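Local structure of cupin 2 conserved barrel domain protein (Leptotrichia buccalis, 3RNS) at residues I13-L18 / M29-Q34; N58-C63 / P151-T156; G184-D189 / A201-N206. The protein is of unknown function but folds into two cupin-type beta barrels in one chain. All blocks are in the same frame, centred on the assembly; numbering follows the deposited sequence.

Contact 1: I13-L18 / M29-Q34; sequences INFNRL and MRILNQ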
ATOM      1  N   ILE A  13      -9.518   1.142   7.956  1.00 32.42           N
ATOM      2  CA  ILE A  13      -8.793   0.221   8.802  1.00 33.07           C
ATOM      3  C   ILE A  13      -7.402   0.765   9.027  1.00 31.42           C
ATOM      4  O   ILE A  13      -6.726   1.166   8.070  1.00 28.77           O
ATOM      5  CB  ILE A  13      -8.633  -1.195   8.120  1.00 34.25           C
ATOM      6  CG1 ILE A  13     -10.015  -1.778   7.789  1.00 37.50           C
ATOM      7  CG2 ILE A  13      -7.836  -2.169   9.074  1.00 35.06           C
ATOM      8  CD1 ILE A  13     -10.035  -2.782   6.620  1.00 37.67           C
ATOM      9  N   ASN A  14      -6.977   0.778  10.280  1.00 29.84           N
ATOM     10  CA  ASN A  14      -5.636   1.170  10.620  1.00 30.65           C
ATOM     11  C   ASN A  14      -4.690  -0.055  10.678  1.00 30.25           C
ATOM     12  O   ASN A  14      -4.716  -0.789  11.648  1.00 30.68           O
ATOM     13  CB  ASN A  14      -5.669   1.920  11.939  1.00 31.52           C
ATOM     14  CG  ASN A  14      -4.313   2.337  12.435  1.00 35.47           C
ATOM     15  OD1 ASN A  14      -3.289   2.159  11.794  1.00 38.58           O
ATOM     16  ND2 ASN A  14      -4.300   2.846  13.672  1.00 46.02           N
ATOM     17  N   PHE A  15      -3.839  -0.235   9.659  1.00 29.21           N
ATOM     18  CA  PHE A  15      -2.959  -1.439   9.602  1.00 29.95           C
ATOM     19  C   PHE A  15      -1.983  -1.465  10.743  1.00 30.31           C
ATOM     20  O   PHE A  15      -1.642  -2.533  11.229  1.00 28.85           O
ATOM     21  CB  PHE A  15      -2.214  -1.540   8.253  1.00 29.05           C
ATOM     22  CG  PHE A  15      -3.114  -1.875   7.098  1.00 29.67           C
ATOM     23  CD1 PHE A  15      -4.388  -2.368   7.309  1.00 31.88           C
ATOM     24  CD2 PHE A  15      -2.687  -1.711   5.798  1.00 31.13           C
ATOM     25  CE1 PHE A  15      -5.195  -2.746   6.241  1.00 33.86           C
ATOM     26  CE2 PHE A  15      -3.484  -2.072   4.743  1.00 31.75           C
ATOM     27  CZ  PHE A  15      -4.735  -2.581   4.949  1.00 30.91           C
ATOM     28  N   ASN A  16      -1.571  -0.284  11.208  1.00 29.94           N
ATOM     29  CA  ASN A  16      -0.727  -0.246  12.371  1.00 31.65           C
ATOM     30  C   ASN A  16      -1.350  -0.946  13.627  1.00 31.27           C
ATOM     31  O   ASN A  16      -0.663  -1.582  14.428  1.00 31.00           O
ATOM     32  CB  ASN A  16      -0.283   1.206  12.678  1.00 33.75           C
ATOM     33  CG  ASN A  16       1.206   1.276  12.910  1.00 40.53           C
ATOM     34  OD1 ASN A  16       1.803   0.415  13.626  1.00 40.61           O
ATOM     35  ND2 ASN A  16       1.853   2.208  12.188  1.00 48.57           N
ATOM     36  N   ARG A  17      -2.663  -0.880  13.747  1.00 29.16           N
ATOM     37  CA  ARG A  17      -3.358  -1.531  14.826  1.00 29.71           C
ATOM     38  C   ARG A  17      -3.703  -2.957  14.413  1.00 30.48           C
ATOM     39  O   ARG A  17      -3.808  -3.825  15.258  1.00 30.73           O
ATOM     40  CB  ARG A  17      -4.668  -0.754  15.138  1.00 30.68           C
ATOM     41  CG  ARG A  17      -5.532  -1.364  16.146  1.00 31.65           C
ATOM     42  CD  ARG A  17      -4.771  -1.342  17.517  1.00 34.10           C
ATOM     43  NE  ARG A  17      -5.537  -1.994  18.567  1.00 32.91           N
ATOM     44  CZ  ARG A  17      -5.574  -3.292  18.797  1.00 31.79           C
ATOM     45  NH1 ARG A  17      -4.875  -4.162  18.071  1.00 33.05           N
ATOM     46  NH2 ARG A  17      -6.311  -3.727  19.784  1.00 34.30           N
ATOM     47  N   LEU A  18      -3.962  -3.183  13.128  1.00 30.06           N
ATOM     48  CA  LEU A  18      -4.442  -4.516  12.672  1.00 31.82           C
ATOM     49  C   LEU A  18      -3.382  -5.557  12.855  1.00 31.27           C
ATOM     50  O   LEU A  18      -3.681  -6.665  13.218  1.00 31.68           O
ATOM     51  CB  LEU A  18      -4.860  -4.511  11.217  1.00 30.41           C
ATOM     52  CG  LEU A  18      -5.537  -5.792  10.690  1.00 32.47           C
ATOM     53  CD1 LEU A  18      -6.867  -6.187  11.405  1.00 34.42           C
ATOM     54  CD2 LEU A  18      -5.792  -5.575   9.259  1.00 33.10           C
HETATM   55  N   MSE A  29      -0.114 -11.617   7.233  1.00 30.55           N
HETATM   56  CA  MSE A  29      -1.531 -11.721   6.919  1.00 32.08           C
HETATM   57  C   MSE A  29      -1.733 -11.388   5.441  1.00 32.06           C
HETATM   58  O   MSE A  29      -1.284 -10.308   4.960  1.00 30.92           O
HETATM   59  CB  MSE A  29      -2.165 -10.600   7.751  1.00 33.06           C
HETATM   60  CG  MSE A  29      -3.617 -10.450   7.740  1.00 38.66           C
HETATM   61 SE   MSE A  29      -3.901  -8.912   8.980  0.60 40.26          SE
HETATM   62  CE  MSE A  29      -5.631  -9.381   8.889  1.00 28.70           C
ATOM     63  N   ARG A  30      -2.406 -12.257   4.729  1.00 33.79           N
ATOM     64  CA  ARG A  30      -2.775 -11.942   3.378  0.60 35.28           C
ATOM     65  C   ARG A  30      -4.049 -11.090   3.436  1.00 35.13           C
ATOM     66  O   ARG A  30      -5.003 -11.414   4.149  1.00 37.04           O
ATOM     67  CB  ARG A  30      -2.991 -13.196   2.562  0.60 37.21           C
ATOM     68  CG  ARG A  30      -3.283 -12.858   1.114  0.60 40.00           C
ATOM     69  CD  ARG A  30      -2.669 -13.811   0.167  0.60 44.83           C
ATOM     70  NE  ARG A  30      -1.202 -13.844   0.185  0.60 46.61           N
ATOM     71  CZ  ARG A  30      -0.477 -14.508  -0.720  0.60 44.91           C
ATOM     72  NH1 ARG A  30      -1.068 -15.120  -1.712  0.60 45.49           N
ATOM     73  NH2 ARG A  30       0.847 -14.536  -0.663  0.60 46.00           N
ATOM     74  N   ILE A  31      -4.074  -9.989   2.731  1.00 32.97           N
ATOM     75  CA  ILE A  31      -5.310  -9.224   2.769  1.00 33.21           C
ATOM     76  C   ILE A  31      -6.120  -9.256   1.424  1.00 33.80           C
ATOM     77  O   ILE A  31      -7.323  -9.199   1.472  1.00 32.33           O
ATOM     78  CB  ILE A  31      -5.119  -7.807   3.291  1.00 33.64           C
ATOM     79  CG1 ILE A  31      -4.172  -7.047   2.453  1.00 34.93           C
ATOM     80  CG2 ILE A  31      -4.575  -7.738   4.783  1.00 30.10           C
ATOM     81  CD1 ILE A  31      -4.219  -5.538   2.854  1.00 40.17           C
ATOM     82  N   LEU A  32      -5.442  -9.301   0.267  1.00 33.19           N
ATOM     83  CA  LEU A  32      -6.094  -9.489  -1.036  0.60 34.56           C
ATOM     84  C   LEU A  32      -5.330 -10.568  -1.762  1.00 35.39           C
ATOM     85  O   LEU A  32      -4.112 -10.572  -1.735  1.00 33.82           O
ATOM     86  CB  LEU A  32      -6.051  -8.196  -1.885  0.60 34.04           C
ATOM     87  CG  LEU A  32      -7.094  -7.094  -1.656  0.60 34.88           C
ATOM     88  CD1 LEU A  32      -6.973  -6.482  -0.274  0.60 34.38           C
ATOM     89  CD2 LEU A  32      -6.961  -6.011  -2.767  0.60 35.28           C
ATOM     90  N   ASN A  33      -6.038 -11.459  -2.436  1.00 38.13           N
ATOM     91  CA  ASN A  33      -5.394 -12.564  -3.112  1.00 41.87           C
ATOM     92  C   ASN A  33      -6.099 -12.830  -4.436  1.00 44.91           C
ATOM     93  O   ASN A  33      -7.302 -13.039  -4.456  1.00 47.11           O
ATOM     94  CB  ASN A  33      -5.459 -13.809  -2.211  1.00 42.86           C
ATOM     95  CG  ASN A  33      -4.402 -14.869  -2.550  1.00 48.10           C
ATOM     96  OD1 ASN A  33      -3.442 -14.623  -3.278  1.00 48.87           O
ATOM     97  ND2 ASN A  33      -4.579 -16.068  -1.975  1.00 51.95           N
ATOM     98  N   GLN A  34      -5.354 -12.796  -5.534  1.00 45.89           N
ATOM     99  CA  GLN A  34      -5.875 -13.116  -6.860  1.00 47.63           C
ATOM    100  C   GLN A  34      -4.952 -14.154  -7.514  1.00 48.32           C
ATOM    101  O   GLN A  34      -3.865 -14.444  -6.996  1.00 46.17           O
ATOM    102  CB  GLN A  34      -5.934 -11.839  -7.678  1.00 47.57           C
ATOM    103  CG  GLN A  34      -6.918 -10.800  -7.174  1.00 49.65           C
ATOM    104  CD  GLN A  34      -8.374 -11.165  -7.430  1.00 55.63           C
ATOM    105  OE1 GLN A  34      -8.673 -12.176  -8.065  1.00 61.79           O
ATOM    106  NE2 GLN A  34      -9.288 -10.342  -6.916  1.00 58.31           N
TER
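The isobutyl group of L18 lies across the end of M29, a selenomethionine. L18 CD2 sits 3.8 Å from M29 CE, and L18 CG is 3.9 Å from M29 SE. The two side chains cross at about a right angle. The contact joins two cupin-type barrels: the short helix 15-18, which follows strand 13-14 of one six-stranded sheet, meets strand 26-33. That strand belongs to the other six-stranded sheet, and I31 also bonds through its backbone to K6. The M29 chain is extended throughout, with CG anti to the backbone N (chi1 -177°), and this carries its methylselenyl end out to the helix. A second apolar pair lies deeper. F15 and I31 extend to meet each other, and F15 CZ is 3.7 Å from I31 CD1. The methyl meets the ring obliquely. I7, L41, L176 and S200 also pack on F15, so side chains of both sheets touch it. On the strand side, a classic beta bulge sets both I31 and L32 opposite I39. No hydrogen bond links the two segments. L18 and M29 are at the more open end, while F15 and I31 are buried. The helix starts at N14, its N-cap; N14 OD1 accepts a weak bond from N16 N. N14 O takes two backbone donors, R17 N and L18 N, each at 2.9 Å.

Contact 2: N58-C63 / P151-T156; sequences NRYYYC and PNLVMT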
ATOM      1  N   ASN A  58       7.809  -9.787  -9.485  1.00 52.85           N
ATOM      2  CA  ASN A  58       8.277  -8.619  -8.757  0.60 49.97           C
ATOM      3  C   ASN A  58       7.601  -8.489  -7.391  1.00 47.15           C
ATOM      4  O   ASN A  58       6.474  -8.975  -7.188  1.00 45.58           O
ATOM      5  CB  ASN A  58       8.050  -7.344  -9.574  0.60 49.68           C
ATOM      6  CG  ASN A  58       8.649  -7.430 -10.983  0.60 52.50           C
ATOM      7  OD1 ASN A  58       9.854  -7.598 -11.144  0.60 50.91           O
ATOM      8  ND2 ASN A  58       7.797  -7.329 -12.001  0.60 53.59           N
ATOM      9  N   ARG A  59       8.303  -7.844  -6.472  1.00 44.47           N
ATOM     10  CA  ARG A  59       7.769  -7.537  -5.160  1.00 42.94           C
ATOM     11  C   ARG A  59       7.957  -6.048  -4.895  1.00 41.32           C
ATOM     12  O   ARG A  59       8.991  -5.459  -5.274  1.00 42.32           O
ATOM     13  CB  ARG A  59       8.508  -8.310  -4.088  1.00 43.37           C
ATOM     14  CG  ARG A  59       8.450  -9.829  -4.215  1.00 46.89           C
ATOM     15  CD  ARG A  59       7.158 -10.378  -3.648  1.00 48.88           C
ATOM     16  NE  ARG A  59       7.036 -11.837  -3.772  1.00 51.32           N
ATOM     17  CZ  ARG A  59       6.591 -12.476  -4.859  1.00 55.06           C
ATOM     18  NH1 ARG A  59       6.278 -11.815  -5.969  1.00 56.76           N
ATOM     19  NH2 ARG A  59       6.477 -13.797  -4.849  1.00 58.28           N
ATOM     20  N   TYR A  60       6.955  -5.455  -4.265  1.00 38.04           N
ATOM     21  CA  TYR A  60       6.949  -4.065  -3.888  1.00 36.41           C
ATOM     22  C   TYR A  60       6.571  -4.009  -2.408  1.00 35.23           C
ATOM     23  O   TYR A  60       5.737  -4.788  -1.944  1.00 34.48           O
ATOM     24  CB  TYR A  60       5.905  -3.283  -4.697  1.00 36.42           C
ATOM     25  CG  TYR A  60       6.039  -3.498  -6.174  1.00 37.32           C
ATOM     26  CD1 TYR A  60       6.818  -2.669  -6.934  1.00 39.80           C
ATOM     27  CD2 TYR A  60       5.386  -4.543  -6.800  1.00 37.91           C
ATOM     28  CE1 TYR A  60       6.999  -2.901  -8.316  1.00 41.26           C
ATOM     29  CE2 TYR A  60       5.541  -4.779  -8.167  1.00 42.31           C
ATOM     30  CZ  TYR A  60       6.357  -3.956  -8.914  1.00 42.71           C
ATOM     31  OH  TYR A  60       6.491  -4.171 -10.274  1.00 47.28           O
ATOM     32  N   TYR A  61       7.175  -3.070  -1.693  1.00 34.65           N
ATOM     33  CA  TYR A  61       6.996  -2.890  -0.278  1.00 33.24           C
ATOM     34  C   TYR A  61       6.690  -1.460   0.004  1.00 33.06           C
ATOM     35  O   TYR A  61       7.387  -0.568  -0.537  1.00 33.08           O
ATOM     36  CB  TYR A  61       8.286  -3.256   0.457  1.00 33.61           C
ATOM     37  CG  TYR A  61       8.536  -4.744   0.422  1.00 33.94           C
ATOM     38  CD1 TYR A  61       7.860  -5.583   1.282  1.00 34.99           C
ATOM     39  CD2 TYR A  61       9.399  -5.315  -0.517  1.00 37.03           C
ATOM     40  CE1 TYR A  61       8.040  -6.940   1.266  1.00 35.49           C
ATOM     41  CE2 TYR A  61       9.591  -6.686  -0.547  1.00 36.95           C
ATOM     42  CZ  TYR A  61       8.903  -7.482   0.356  1.00 37.26           C
ATOM     43  OH  TYR A  61       9.021  -8.835   0.341  1.00 36.92           O
ATOM     44  N   TYR A  62       5.678  -1.238   0.837  1.00 30.84           N
ATOM     45  CA  TYR A  62       5.435   0.084   1.439  1.00 30.05           C
ATOM     46  C   TYR A  62       5.571  -0.061   2.945  1.00 29.26           C
ATOM     47  O   TYR A  62       4.906  -0.918   3.565  1.00 27.89           O
ATOM     48  CB  TYR A  62       4.045   0.623   1.042  1.00 29.27           C
ATOM     49  CG  TYR A  62       3.734   1.928   1.748  1.00 31.16           C
ATOM     50  CD1 TYR A  62       4.437   3.095   1.419  1.00 34.41           C
ATOM     51  CD2 TYR A  62       2.844   1.990   2.799  1.00 32.01           C
ATOM     52  CE1 TYR A  62       4.233   4.266   2.072  1.00 36.46           C
ATOM     53  CE2 TYR A  62       2.613   3.218   3.469  1.00 36.21           C
ATOM     54  CZ  TYR A  62       3.329   4.331   3.097  1.00 37.81           C
ATOM     55  OH  TYR A  62       3.163   5.536   3.697  1.00 42.07           O
ATOM     56  N   CYS A  63       6.447   0.738   3.552  1.00 29.94           N
ATOM     57  CA  CYS A  63       6.707   0.652   4.989  1.00 29.81           C
ATOM     58  C   CYS A  63       5.820   1.636   5.733  1.00 29.78           C
ATOM     59  O   CYS A  63       5.842   2.860   5.456  1.00 30.11           O
ATOM     60  CB  CYS A  63       8.184   0.937   5.269  1.00 30.48           C
ATOM     61  SG  CYS A  63       8.587   1.011   6.977  1.00 33.57           S
ATOM     62  N   PRO A 151      -1.046  -6.062 -16.382  1.00 55.35           N
ATOM     63  CA  PRO A 151      -2.419  -6.545 -16.487  1.00 55.14           C
ATOM     64  C   PRO A 151      -3.013  -7.091 -15.169  1.00 51.74           C
ATOM     65  O   PRO A 151      -4.228  -7.203 -15.052  1.00 52.16           O
ATOM     66  CB  PRO A 151      -2.327  -7.651 -17.563  1.00 57.92           C
ATOM     67  CG  PRO A 151      -0.816  -7.925 -17.769  1.00 59.21           C
ATOM     68  CD  PRO A 151      -0.064  -7.091 -16.776  1.00 57.82           C
ATOM     69  N   ASN A 152      -2.187  -7.418 -14.192  1.00 49.36           N
ATOM     70  CA  ASN A 152      -2.733  -7.916 -12.919  0.60 47.33           C
ATOM     71  C   ASN A 152      -2.518  -6.954 -11.763  1.00 44.69           C
ATOM     72  O   ASN A 152      -2.984  -7.203 -10.655  1.00 43.66           O
ATOM     73  CB  ASN A 152      -2.175  -9.298 -12.572  0.60 48.07           C
ATOM     74  CG  ASN A 152      -2.412 -10.342 -13.677  0.60 49.88           C
ATOM     75  OD1 ASN A 152      -1.514 -11.088 -14.019  0.60 51.65           O
ATOM     76  ND2 ASN A 152      -3.619 -10.402 -14.206  0.60 48.86           N
ATOM     77  N   LEU A 153      -1.861  -5.825 -12.018  1.00 43.88           N
ATOM     78  CA  LEU A 153      -1.477  -4.925 -10.942  1.00 40.97           C
ATOM     79  C   LEU A 153      -1.242  -3.491 -11.433  1.00 40.02           C
ATOM     80  O   LEU A 153      -0.490  -3.243 -12.404  1.00 40.50           O
ATOM     81  CB  LEU A 153      -0.204  -5.468 -10.283  1.00 40.75           C
ATOM     82  CG  LEU A 153       0.362  -4.665  -9.123  1.00 41.41           C
ATOM     83  CD1 LEU A 153      -0.619  -4.695  -7.927  1.00 40.89           C
ATOM     84  CD2 LEU A 153       1.786  -5.175  -8.736  1.00 42.47           C
ATOM     85  N   VAL A 154      -1.910  -2.554 -10.776  1.00 38.07           N
ATOM     86  CA  VAL A 154      -1.735  -1.131 -11.032  1.00 37.56           C
ATOM     87  C   VAL A 154      -1.531  -0.420  -9.710  1.00 35.31           C
ATOM     88  O   VAL A 154      -2.322  -0.634  -8.747  1.00 35.42           O
ATOM     89  CB  VAL A 154      -2.944  -0.530 -11.815  1.00 38.82           C
ATOM     90  CG1 VAL A 154      -2.805   1.000 -12.016  1.00 38.45           C
ATOM     91  CG2 VAL A 154      -3.097  -1.255 -13.130  1.00 40.64           C
HETATM   92  N   MSE A 155      -0.461   0.381  -9.624  1.00 33.82           N
HETATM   93  CA  MSE A 155      -0.205   1.181  -8.427  0.70 32.60           C
HETATM   94  C   MSE A 155       0.023   2.619  -8.827  1.00 31.66           C
HETATM   95  O   MSE A 155       0.814   2.909  -9.723  1.00 31.93           O
HETATM   96  CB  MSE A 155       1.005   0.668  -7.610  0.70 32.84           C
HETATM   97  CG  MSE A 155       0.858  -0.780  -7.122  0.70 37.22           C
HETATM   98 SE   MSE A 155       2.437  -1.496  -6.220  0.42 38.74          SE
HETATM   99  CE  MSE A 155       2.405  -0.412  -4.608  0.70 35.55           C
ATOM    100  N   THR A 156      -0.668   3.508  -8.147  1.00 30.19           N
ATOM    101  CA  THR A 156      -0.649   4.903  -8.484  1.00 30.39           C
ATOM    102  C   THR A 156      -0.683   5.724  -7.227  1.00 29.33           C
ATOM    103  O   THR A 156      -1.372   5.344  -6.255  1.00 28.26           O
ATOM    104  CB  THR A 156      -1.891   5.196  -9.356  1.00 33.13           C
ATOM    105  OG1 THR A 156      -1.745   4.480 -10.594  1.00 33.44           O
ATOM    106  CG2 THR A 156      -2.025   6.679  -9.662  1.00 33.03           C
TER
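Y61 OH is gripped by two groups, E105 OE2 and Y93 OH. These bonds fix the end of a tyrosine that points away from strand 153-160. Its neighbour Y60 points the other way, as strand alternation requires, and makes the contact. The Y60 ring takes two apolar partners on the same side of its plane, both obliquely. L153 CD2 touches the CD2-CE2 flank of the ring, 3.8 Å from Y60 CE2. M155 SE comes in nearer the root of the ring, 4.1 Å from Y60 CG. M155 is a selenomethionine, and its selenium lies 4.6 Å from the centroid of the Y60 ring, 29° off the ring normal. This is an oblique Met-aromatic contact. M155 has two conformers, so this contact holds for one of them and is less certain. With CG anti to the carbonyl carbon (chi1 -59°), an extended second torsion carries SE to the ring. Strands 59-65 and 153-160 belong to different six-stranded antiparallel sheets, one in each cupin-type barrel, so the contact lies where the two six-stranded sheets pack against each other. No hydrogen bond crosses between the segments. Y60 and L153 lie alongside each other, running in opposite senses. L153 holds CG anti to its own N (chi1 -180°), and its CD2 methyl reaches the ring. F84 and I106 also pack against M155, while V148 and K150 touch Y60.

Contact 3: G184-D189 / A201-N206; sequences GKYYVD and AVLPAN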
ATOM      1  N   GLY A 184      -9.167  11.763   3.479  1.00 30.26           N
ATOM      2  CA  GLY A 184     -10.022  11.746   2.299  1.00 31.87           C
ATOM      3  C   GLY A 184     -11.371  11.161   2.578  1.00 32.03           C
ATOM      4  O   GLY A 184     -11.540  10.354   3.509  1.00 33.59           O
ATOM      5  N   LYS A 185     -12.354  11.610   1.821  1.00 33.04           N
ATOM      6  CA  LYS A 185     -13.703  11.116   1.969  1.00 34.68           C
ATOM      7  C   LYS A 185     -14.020  10.204   0.813  1.00 34.65           C
ATOM      8  O   LYS A 185     -14.056  10.633  -0.357  1.00 36.99           O
ATOM      9  CB  LYS A 185     -14.694  12.241   2.027  1.00 35.39           C
ATOM     10  CG  LYS A 185     -16.114  11.731   2.170  1.00 41.70           C
ATOM     11  CD  LYS A 185     -16.981  12.826   2.743  1.00 48.76           C
ATOM     12  CE  LYS A 185     -18.454  12.467   2.804  1.00 51.45           C
ATOM     13  NZ  LYS A 185     -19.279  13.685   2.484  1.00 56.01           N
ATOM     14  N   TYR A 186     -14.202   8.934   1.103  1.00 32.17           N
ATOM     15  CA  TYR A 186     -14.488   7.957   0.051  1.00 32.00           C
ATOM     16  C   TYR A 186     -15.938   7.549   0.054  1.00 33.21           C
ATOM     17  O   TYR A 186     -16.641   7.728   1.038  1.00 33.43           O
ATOM     18  CB  TYR A 186     -13.622   6.720   0.218  1.00 31.94           C
ATOM     19  CG  TYR A 186     -12.181   6.967  -0.059  1.00 32.05           C
ATOM     20  CD1 TYR A 186     -11.620   6.610  -1.276  1.00 32.63           C
ATOM     21  CD2 TYR A 186     -11.364   7.560   0.896  1.00 32.42           C
ATOM     22  CE1 TYR A 186     -10.277   6.835  -1.522  1.00 31.87           C
ATOM     23  CE2 TYR A 186     -10.044   7.817   0.634  1.00 31.96           C
ATOM     24  CZ  TYR A 186      -9.502   7.439  -0.551  1.00 29.34           C
ATOM     25  OH  TYR A 186      -8.160   7.679  -0.805  1.00 32.17           O
ATOM     26  N   TYR A 187     -16.417   7.106  -1.104  1.00 33.60           N
ATOM     27  CA  TYR A 187     -17.747   6.584  -1.222  1.00 34.95           C
ATOM     28  C   TYR A 187     -17.675   5.245  -1.926  1.00 36.38           C
ATOM     29  O   TYR A 187     -16.917   5.078  -2.914  1.00 34.92           O
ATOM     30  CB  TYR A 187     -18.658   7.493  -2.035  1.00 35.93           C
ATOM     31  CG  TYR A 187     -18.844   8.916  -1.524  1.00 38.99           C
ATOM     32  CD1 TYR A 187     -19.998   9.310  -0.842  1.00 41.05           C
ATOM     33  CD2 TYR A 187     -17.886   9.873  -1.773  1.00 38.12           C
ATOM     34  CE1 TYR A 187     -20.156  10.630  -0.419  1.00 42.50           C
ATOM     35  CE2 TYR A 187     -18.028  11.157  -1.361  1.00 40.45           C
ATOM     36  CZ  TYR A 187     -19.158  11.546  -0.685  1.00 44.04           C
ATOM     37  OH  TYR A 187     -19.217  12.888  -0.286  1.00 47.11           O
ATOM     38  N   VAL A 188     -18.451   4.287  -1.424  1.00 37.87           N
ATOM     39  CA  VAL A 188     -18.623   3.008  -2.117  1.00 39.84           C
ATOM     40  C   VAL A 188     -20.113   2.785  -2.241  1.00 42.77           C
ATOM     41  O   VAL A 188     -20.805   2.732  -1.235  1.00 42.06           O
ATOM     42  CB  VAL A 188     -17.945   1.818  -1.369  1.00 39.79           C
ATOM     43  CG1 VAL A 188     -18.386   0.447  -1.980  1.00 40.57           C
ATOM     44  CG2 VAL A 188     -16.417   1.961  -1.440  1.00 35.03           C
ATOM     45  N   ASP A 189     -20.578   2.689  -3.481  1.00 46.27           N
ATOM     46  CA  ASP A 189     -21.997   2.507  -3.791  1.00 50.69           C
ATOM     47  C   ASP A 189     -22.829   3.543  -3.003  1.00 51.89           C
ATOM     48  O   ASP A 189     -23.753   3.198  -2.271  1.00 53.63           O
ATOM     49  CB  ASP A 189     -22.380   1.080  -3.437  1.00 52.40           C
ATOM     50  CG  ASP A 189     -23.641   0.609  -4.135  1.00 58.76           C
ATOM     51  OD1 ASP A 189     -24.167   1.317  -5.027  1.00 63.12           O
ATOM     52  OD2 ASP A 189     -24.096  -0.504  -3.768  1.00 65.87           O
ATOM     53  N   ALA A 201      -8.405   1.374   3.088  1.00 28.23           N
ATOM     54  CA  ALA A 201      -9.714   0.776   2.822  1.00 28.48           C
ATOM     55  C   ALA A 201      -9.695   0.007   1.513  1.00 29.36           C
ATOM     56  O   ALA A 201      -8.942   0.328   0.570  1.00 29.15           O
ATOM     57  CB  ALA A 201     -10.852   1.904   2.780  1.00 26.96           C
ATOM     58  N   VAL A 202     -10.595  -0.953   1.406  1.00 31.21           N
ATOM     59  CA  VAL A 202     -10.778  -1.678   0.162  1.00 32.03           C
ATOM     60  C   VAL A 202     -12.018  -1.170  -0.570  1.00 33.58           C
ATOM     61  O   VAL A 202     -13.098  -1.073   0.014  1.00 34.70           O
ATOM     62  CB  VAL A 202     -10.877  -3.216   0.387  1.00 33.83           C
ATOM     63  CG1 VAL A 202     -11.184  -3.956  -0.944  1.00 31.18           C
ATOM     64  CG2 VAL A 202      -9.577  -3.717   0.972  1.00 32.33           C
ATOM     65  N   LEU A 203     -11.854  -0.846  -1.852  1.00 33.21           N
ATOM     66  CA  LEU A 203     -12.944  -0.463  -2.719  1.00 34.19           C
ATOM     67  C   LEU A 203     -13.125  -1.668  -3.602  1.00 35.07           C
ATOM     68  O   LEU A 203     -12.270  -1.928  -4.459  1.00 35.83           O
ATOM     69  CB  LEU A 203     -12.602   0.796  -3.548  1.00 33.06           C
ATOM     70  CG  LEU A 203     -11.867   1.944  -2.838  1.00 32.73           C
ATOM     71  CD1 LEU A 203     -11.493   3.085  -3.837  1.00 30.87           C
ATOM     72  CD2 LEU A 203     -12.741   2.444  -1.719  1.00 31.17           C
ATOM     73  N   PRO A 204     -14.230  -2.403  -3.419  1.00 35.83           N
ATOM     74  CA  PRO A 204     -14.421  -3.674  -4.121  1.00 37.60           C
ATOM     75  C   PRO A 204     -14.719  -3.591  -5.617  1.00 38.30           C
ATOM     76  O   PRO A 204     -15.305  -2.609  -6.114  1.00 38.38           O
ATOM     77  CB  PRO A 204     -15.583  -4.318  -3.376  1.00 38.59           C
ATOM     78  CG  PRO A 204     -16.372  -3.149  -2.881  1.00 39.69           C
ATOM     79  CD  PRO A 204     -15.379  -2.066  -2.572  1.00 36.24           C
ATOM     80  N   ALA A 205     -14.351  -4.672  -6.299  1.00 39.58           N
ATOM     81  CA  ALA A 205     -14.415  -4.791  -7.754  1.00 41.93           C
ATOM     82  C   ALA A 205     -15.831  -4.579  -8.223  1.00 44.09           C
ATOM     83  O   ALA A 205     -16.754  -5.022  -7.572  1.00 45.47           O
ATOM     84  CB  ALA A 205     -13.921  -6.208  -8.226  1.00 42.14           C
ATOM     85  N   ASN A 206     -15.985  -3.900  -9.352  1.00 45.65           N
ATOM     86  CA  ASN A 206     -17.265  -3.828 -10.064  1.00 49.17           C
ATOM     87  C   ASN A 206     -18.402  -3.119  -9.322  1.00 48.54           C
ATOM     88  O   ASN A 206     -19.585  -3.257  -9.699  1.00 50.57           O
ATOM     89  CB  ASN A 206     -17.710  -5.242 -10.507  1.00 52.04           C
ATOM     90  CG  ASN A 206     -16.623  -5.971 -11.290  1.00 55.01           C
ATOM     91  OD1 ASN A 206     -15.976  -5.381 -12.170  1.00 60.79           O
ATOM     92  ND2 ASN A 206     -16.413  -7.241 -10.976  1.00 58.19           N
TER
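V188 and L203 make the closest approach between the segments: V188 CG2 lies 3.7 Å from L203 CD2. The two side chains cross at a slant. The other V188 branch has its own partner, since V188 CG1 meets P204 CD, the ring carbon next to N, at 4.0 Å. The two methyls of V188 are thus divided between successive residues, one on the last residue of strand 199-203 and one on the loop that follows. The rotamer sets which methyl goes to which: CG1 is anti to the backbone N (chi1 169°) and CG2 is anti to the carbonyl carbon. L203 CD2 also reaches Y186, more loosely and obliquely to its ring, with Y186 CD1 at 4.3 Å. The contact is purely apolar, and no hydrogen bond joins the two segments.

Beyond this first shell, alternation along strand 183-188 turns Y186 and V188 toward L203, while Y187 points away. On that other face K185 NZ bonds to Y187 OH at 2.9 Å. K185 NZ also forms a salt bridge with E214, and Y187 OH bonds to E212. D174 OD1 accepts from A205 N, beyond the proline. In this cupin barrel Y186 packs on V177, F218 and M220 between the two sheets; V188 meets A10 and I207 of loops. Strand 183-188 lies in the four-stranded sheet between strands 191-196 and 209-212. Strand 199-203 lies in the six-stranded sheet between strands 13-14 and 174-180, and V177 of strand 174-180 touches both Y186 and L203.

How the contacts relate
Contacts 1 and 2 both bridge the two barrels. Contact 2 joins the two six-stranded sheets strand to strand, while contact 1 reaches the second barrel's sheet through the helix following strand 13-14. Contact 3 lies within the second barrel and packs its two sheets together. Contact 2 is wholly buried, contact 3 largely so, and contact 1 runs from a buried end to an exposed one. All three are apolar across the segments. Selenium takes part only in contacts 1 and 2, against a leucine in the first and a tyrosine ring in the second. Contact 3 uses branched aliphatic chains, a proline and a tyrosine ring instead. Strands 13-14 and 199-203 are neighbours, which links contact 1 to contact 3. Contact 2 touches neither.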